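Local coordinates for regulatory protein of LacI family (Chloroflexus aggregans, PDB 3BBL), which probably regulates transcription as a LacI-family DNA-binding protein, with a periplasmic-binding-protein-like core that probably senses a small effector, at residues R210-I214 with G215-A219; L183-E186 with R187-T190; F44-S47 with E48-Q52. All blocks are in the same frame, centred on the assembly; numbering follows the deposited sequence.

In the fold
Contacts 1 and 2 sit together, their centres 12 Å apart, in successive helix-to-strand loops of one periplasmic-binding-protein-like subdomain. The loop 183-190 leads into strand 191-194 and the loop 210-219 into its parallel neighbour 219-223, and the two join where A219 N lies 2.9 Å from T190 O, a probable hydrogen bond; L218 CD1 also packs on P189 O. Contact 3 follows strand 40-43 on the opposite side of the chain's centre, its centre 42 Å from that of contact 1 and 44 Å from that of contact 2. The effector cleft of this family lies between the two subdomains; the ligands beside contacts 1 and 3 are ethanediol, probably from the crystallisation liquor.

Contact 1 of 3, residues R210-I214 with G215-A219; sequences RGLTI and GTDLA. With EDO (1,2-ethanediol), chain D.
T213 O is held by two backbone donors from the far limb of the turn: D217 N at 2.8 Å, in the carbonyl plane, and L218 N at 3.3 Å, the latter weak. This turn reverses the chain between helix 197-209 and strand 219-223 of the periplasmic-binding-protein fold. The helix ends in a Schellman motif with G211 as the C-prime residue. D217 grips T213 twice, because its carboxylate also takes the other polar backbone atom: T213 N donates to D217 OD2 at 2.7 Å, a nearly straight bond (167° at the hydrogen) that meets the oxygen on its anti side, 24° out of the carboxylate plane. The first torsion of D217 (chi1 -58°) sets CG beside its own backbone N, which turns the carboxylate back over T213. L212 CD2 rests on D217 CB at 3.9 Å. L212 also touches L181 of helix 170-181. Deeper in the turn, I214 and L218 form a single beta bridge: G215 N donates to L218 O at 2.7 Å, and I214 CA approaches the same oxygen in a CA-H...O contact. The I214 side chain leans the other way, onto M204 and A207 of the helix. A water donates to I214 O at 3.1 Å, and an ethanediol donates weakly to G215 O through its O1.

Contact 2 of 3, residues L183-E186 with R187-T190; sequences LSPE and RRPT
L183 O receives the side chain of R188 through two N-H groups, NH2 at 2.9 Å and, weakly, NE at 3.2 Å. The NH2 bond lies in the carbonyl plane, while the oxygen is tilted 24° from the guanidinium plane. With CG anti to the backbone N (chi1 172°) and a bend at chi3 (-51°), the arginine folds back over the chain, so that one guanidinium face lies on the S184-P185 peptide bond, with P185 N 3.7 Å from its plane. Among the backbone bonds, S184 O accepts R188 N at 2.8 Å and, weakly, R187 N. These i to i+4 and i to i+3 bonds close one helix-like turn in the loop between helix 170-181 and strand 191-194, where the alpha/beta subdomain passes back to its sheet. S184 OG donates to E186 OE1 at 2.7 Å, on the anti side of the carboxylate, and takes a weak bond from R187 N. The R187 guanidinium leads away to a salt bridge with E159. L183 CD1 makes an apolar contact with P189 CD at 4.2 Å and a van der Waals contact with the backbone carbonyl oxygen R187 O at 3.6 Å.

Contact 3 of 3, residues F44-S47 with E48-Q52; sequences FPFS and EDRSQ. With EDO (1,2-ethanediol), chain B.
A type I beta turn from D49 to Q52 is tied to the residues before it through D49 O, which S47 OG reaches as a donor at 3.1 Å, above the carbonyl plane and off the lone pairs. Q52 N comes to the same oxygen from the opposite face, at 2.9 Å, and closes the turn. The turn ends the loop joining strand 40-43 to helix 54-61, in the N-terminal half of the periplasmic-binding-protein fold. The serine oxygen S47 OG is also packed against Q52 CB at 3.4 Å.

Two charged side chains approach the F46 ring, from directions roughly at right angles: E48 obliquely by CD2 and R50 at the edge, by CZ. The F46 torsion (chi1 -170°, CG anti to the backbone N) carries the ring up to R50, and F46 CZ stands 3.8 Å above the centre of the R50 guanidinium. The planes are 79° apart, so the ring presents its edge to the arginine's flat face, and the geometry is not that of a cation lying over a ring. R50 is held in place by a bond from NE to S72 O, and its side chain also packs on P78 and R79 of helix 78-85. F46 CD2 approaches E48 OE2 at 3.3 Å, with ring and carboxylate planes 39° apart; the carboxylate is fixed from outside by T12 OG1 at OE1 and Q13 N at OE2. Earlier in the loop, F44 and P45 pack on F40 and V31 of the second subunit. F46 N donates to ethanediol O1 at 2.8 Å, and the ethanediol is also hydrogen-bonded to W11 N. Within the turn, S51 OG donates to D49 OD1 at 2.6 Å on the syn side of that carboxylate.

Contact 1 of 3, residues R210-I214 with G215-A219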
# COMPACT_ATOMS: atom_id res chain seq x y z
N ARG A 210 8.31 1.50 -27.36
CA ARG A 210 8.16 1.18 -28.77
C ARG A 210 7.31 2.17 -29.57
O ARG A 210 6.93 1.91 -30.71
CB ARG A 210 7.61 -0.23 -28.93
CG ARG A 210 8.54 -1.31 -28.42
CD ARG A 210 9.90 -1.23 -29.10
NE ARG A 210 10.82 -2.24 -28.57
CZ ARG A 210 10.71 -3.55 -28.81
NH1 ARG A 210 9.73 -4.01 -29.57
NH2 ARG A 210 11.57 -4.39 -28.26
N GLY A 211 7.01 3.32 -28.97
CA GLY A 211 6.24 4.34 -29.65
C GLY A 211 4.77 4.08 -29.93
O GLY A 211 4.22 4.69 -30.85
N LEU A 212 4.13 3.21 -29.17
CA LEU A 212 2.71 2.95 -29.38
C LEU A 212 1.87 3.74 -28.40
O LEU A 212 2.24 3.90 -27.25
CB LEU A 212 2.41 1.47 -29.22
CG LEU A 212 3.04 0.52 -30.24
CD1 LEU A 212 2.85 -0.91 -29.79
CD2 LEU A 212 2.40 0.74 -31.62
N THR A 213 0.73 4.26 -28.85
CA THR A 213 -0.14 5.01 -27.96
C THR A 213 -0.98 4.02 -27.15
O THR A 213 -1.71 3.21 -27.71
CB THR A 213 -1.10 5.93 -28.75
OG1 THR A 213 -0.34 6.79 -29.60
CG2 THR A 213 -1.94 6.77 -27.80
N ILE A 214 -0.85 4.07 -25.83
CA ILE A 214 -1.61 3.16 -24.98
C ILE A 214 -3.09 3.49 -25.07
O ILE A 214 -3.49 4.65 -24.98
CB ILE A 214 -1.14 3.25 -23.52
CG1 ILE A 214 0.33 2.81 -23.43
CG2 ILE A 214 -2.00 2.36 -22.64
CD1 ILE A 214 0.99 3.13 -22.11
N GLY A 215 -3.91 2.45 -25.25
CA GLY A 215 -5.33 2.65 -25.40
C GLY A 215 -5.63 2.48 -26.88
O GLY A 215 -6.16 1.45 -27.30
N THR A 216 -5.25 3.48 -27.67
CA THR A 216 -5.46 3.49 -29.11
C THR A 216 -4.74 2.40 -29.91
O THR A 216 -5.36 1.62 -30.62
CB THR A 216 -5.07 4.87 -29.67
OG1 THR A 216 -5.77 5.88 -28.94
CG2 THR A 216 -5.40 4.96 -31.16
N ASP A 217 -3.41 2.34 -29.80
CA ASP A 217 -2.65 1.33 -30.53
C ASP A 217 -2.57 0.01 -29.77
O ASP A 217 -2.59 -1.06 -30.37
CB ASP A 217 -1.22 1.83 -30.80
CG ASP A 217 -1.19 3.13 -31.58
OD1 ASP A 217 -2.04 3.29 -32.49
OD2 ASP A 217 -0.31 3.98 -31.29
N LEU A 218 -2.50 0.09 -28.45
CA LEU A 218 -2.41 -1.09 -27.61
C LEU A 218 -3.25 -0.90 -26.36
O LEU A 218 -2.93 -0.06 -25.52
CB LEU A 218 -0.96 -1.35 -27.20
CG LEU A 218 -0.73 -2.58 -26.31
CD1 LEU A 218 -1.13 -3.84 -27.08
CD2 LEU A 218 0.72 -2.67 -25.87
N ALA A 219 -4.32 -1.67 -26.24
CA ALA A 219 -5.18 -1.56 -25.06
C ALA A 219 -4.59 -2.45 -23.95
O ALA A 219 -4.04 -3.52 -24.22
CB ALA A 219 -6.60 -2.00 -25.40
C1 EDO D . -9.26 1.15 -28.02
O1 EDO D . -8.51 0.43 -29.01
C2 EDO D . -10.41 0.28 -27.49
O2 EDO D . -9.92 -0.63 -26.51
O HOH W 1 -5.61 6.84 -25.60

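Contact 2 of 3, residues L183-E186 with R187-T190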
# COMPACT_ATOMS: atom_id res chain seq x y z
N LEU A 183 6.69 -8.43 -32.59
CA LEU A 183 5.93 -8.98 -33.70
C LEU A 183 5.55 -7.84 -34.62
O LEU A 183 5.41 -6.70 -34.17
CB LEU A 183 4.67 -9.68 -33.19
CG LEU A 183 4.88 -10.92 -32.32
CD1 LEU A 183 3.56 -11.31 -31.66
CD2 LEU A 183 5.43 -12.07 -33.15
N SER A 184 5.38 -8.13 -35.90
CA SER A 184 5.00 -7.12 -36.89
C SER A 184 3.58 -6.62 -36.59
O SER A 184 2.86 -7.22 -35.81
CB SER A 184 5.03 -7.74 -38.28
OG SER A 184 3.94 -8.63 -38.42
N PRO A 185 3.17 -5.52 -37.23
CA PRO A 185 1.82 -4.98 -37.00
C PRO A 185 0.73 -6.01 -37.29
O PRO A 185 -0.31 -6.04 -36.63
CB PRO A 185 1.77 -3.80 -37.98
CG PRO A 185 3.18 -3.33 -38.01
CD PRO A 185 3.95 -4.62 -38.10
N GLU A 186 0.99 -6.88 -38.26
CA GLU A 186 0.04 -7.92 -38.64
C GLU A 186 -0.16 -8.97 -37.55
O GLU A 186 -1.29 -9.39 -37.30
CB GLU A 186 0.52 -8.63 -39.93
CG GLU A 186 0.66 -7.75 -41.17
CD GLU A 186 2.11 -7.32 -41.44
OE1 GLU A 186 2.88 -7.16 -40.47
OE2 GLU A 186 2.47 -7.12 -42.63
N ARG A 187 0.91 -9.39 -36.89
CA ARG A 187 0.84 -10.43 -35.86
C ARG A 187 0.80 -9.93 -34.42
O ARG A 187 0.54 -10.69 -33.50
CB ARG A 187 2.03 -11.38 -36.01
CG ARG A 187 1.98 -12.26 -37.24
CD ARG A 187 1.56 -13.68 -36.89
NE ARG A 187 0.40 -13.69 -36.01
CZ ARG A 187 0.37 -14.27 -34.81
NH1 ARG A 187 1.44 -14.91 -34.34
NH2 ARG A 187 -0.73 -14.20 -34.08
N ARG A 188 1.07 -8.65 -34.24
CA ARG A 188 1.09 -8.06 -32.91
C ARG A 188 -0.30 -7.97 -32.27
O ARG A 188 -1.27 -7.66 -32.94
CB ARG A 188 1.72 -6.68 -33.02
CG ARG A 188 1.66 -5.81 -31.80
CD ARG A 188 2.12 -4.43 -32.19
NE ARG A 188 3.39 -4.50 -32.91
CZ ARG A 188 3.78 -3.63 -33.84
NH1 ARG A 188 3.00 -2.61 -34.16
NH2 ARG A 188 4.95 -3.81 -34.45
N PRO A 189 -0.40 -8.27 -30.96
CA PRO A 189 -1.72 -8.17 -30.33
C PRO A 189 -2.12 -6.70 -30.19
O PRO A 189 -1.27 -5.83 -30.08
CB PRO A 189 -1.51 -8.83 -28.96
CG PRO A 189 -0.07 -8.57 -28.67
CD PRO A 189 0.60 -8.80 -30.02
N THR A 190 -3.42 -6.44 -30.22
CA THR A 190 -3.92 -5.08 -30.09
C THR A 190 -4.36 -4.81 -28.66
O THR A 190 -4.63 -3.67 -28.29
CB THR A 190 -5.09 -4.83 -31.03
OG1 THR A 190 -6.15 -5.74 -30.70
CG2 THR A 190 -4.68 -5.03 -32.47

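Contact 3 of 3, residues F44-S47 with E48-Q52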
# COMPACT_ATOMS: atom_id res chain seq x y z
N PHE A 44 0.32 -12.29 13.90
CA PHE A 44 1.45 -13.08 14.34
C PHE A 44 2.37 -13.22 13.13
O PHE A 44 1.92 -13.13 11.99
CB PHE A 44 1.00 -14.46 14.88
CG PHE A 44 0.28 -15.31 13.88
CD1 PHE A 44 0.98 -16.15 13.02
CD2 PHE A 44 -1.11 -15.31 13.83
CE1 PHE A 44 0.31 -16.98 12.13
CE2 PHE A 44 -1.80 -16.14 12.93
CZ PHE A 44 -1.08 -16.98 12.08
N PRO A 45 3.68 -13.40 13.36
CA PRO A 45 4.65 -13.52 12.27
C PRO A 45 4.28 -14.61 11.27
O PRO A 45 3.92 -15.72 11.64
CB PRO A 45 5.95 -13.81 13.00
CG PRO A 45 5.78 -13.03 14.27
CD PRO A 45 4.37 -13.40 14.66
N PHE A 46 4.38 -14.27 9.99
CA PHE A 46 4.06 -15.20 8.92
C PHE A 46 5.28 -16.08 8.67
O PHE A 46 6.41 -15.62 8.77
CB PHE A 46 3.72 -14.43 7.65
CG PHE A 46 3.16 -15.28 6.54
CD1 PHE A 46 1.81 -15.59 6.51
CD2 PHE A 46 3.98 -15.75 5.53
CE1 PHE A 46 1.27 -16.35 5.48
CE2 PHE A 46 3.45 -16.52 4.49
CZ PHE A 46 2.10 -16.82 4.46
N SER A 47 5.05 -17.35 8.35
CA SER A 47 6.16 -18.25 8.07
C SER A 47 6.16 -18.43 6.55
O SER A 47 5.28 -19.08 6.00
CB SER A 47 5.94 -19.60 8.77
OG SER A 47 7.06 -20.45 8.59
N GLU A 48 7.14 -17.83 5.87
CA GLU A 48 7.20 -17.93 4.42
C GLU A 48 7.16 -19.38 3.97
O GLU A 48 6.67 -19.69 2.88
CB GLU A 48 8.44 -17.22 3.87
CG GLU A 48 8.40 -15.69 4.03
CD GLU A 48 7.04 -15.08 3.65
OE1 GLU A 48 6.43 -15.53 2.66
OE2 GLU A 48 6.60 -14.13 4.34
N ASP A 49 7.67 -20.28 4.81
CA ASP A 49 7.61 -21.70 4.51
C ASP A 49 6.29 -22.13 5.15
O ASP A 49 6.25 -22.46 6.33
CB ASP A 49 8.78 -22.44 5.14
CG ASP A 49 8.60 -23.96 5.09
OD1 ASP A 49 8.05 -24.46 4.08
OD2 ASP A 49 9.02 -24.65 6.04
N ARG A 50 5.22 -22.10 4.37
CA ARG A 50 3.89 -22.46 4.87
C ARG A 50 3.80 -23.81 5.57
O ARG A 50 2.87 -24.05 6.34
CB ARG A 50 2.87 -22.39 3.73
CG ARG A 50 2.60 -20.99 3.22
CD ARG A 50 1.62 -21.00 2.05
NE ARG A 50 1.34 -19.66 1.55
CZ ARG A 50 2.26 -18.83 1.07
NH1 ARG A 50 3.54 -19.18 1.04
NH2 ARG A 50 1.91 -17.62 0.64
N SER A 51 4.76 -24.69 5.31
CA SER A 51 4.76 -26.00 5.93
C SER A 51 5.01 -25.89 7.44
O SER A 51 4.48 -26.67 8.22
CB SER A 51 5.82 -26.91 5.29
OG SER A 51 7.12 -26.44 5.57
N GLN A 52 5.81 -24.90 7.83
CA GLN A 52 6.10 -24.69 9.25
C GLN A 52 4.88 -24.10 9.95
O GLN A 52 4.66 -22.89 9.93
CB GLN A 52 7.31 -23.78 9.40
CG GLN A 52 8.61 -24.45 9.00
CD GLN A 52 9.80 -23.51 9.04
OE1 GLN A 52 9.90 -22.59 8.22
NE2 GLN A 52 10.70 -23.72 9.99
C1 EDO B . 4.42 -10.46 9.80
O1 EDO B . 4.99 -11.61 9.20
C2 EDO B . 2.90 -10.44 9.56
O2 EDO B . 2.40 -11.74 9.24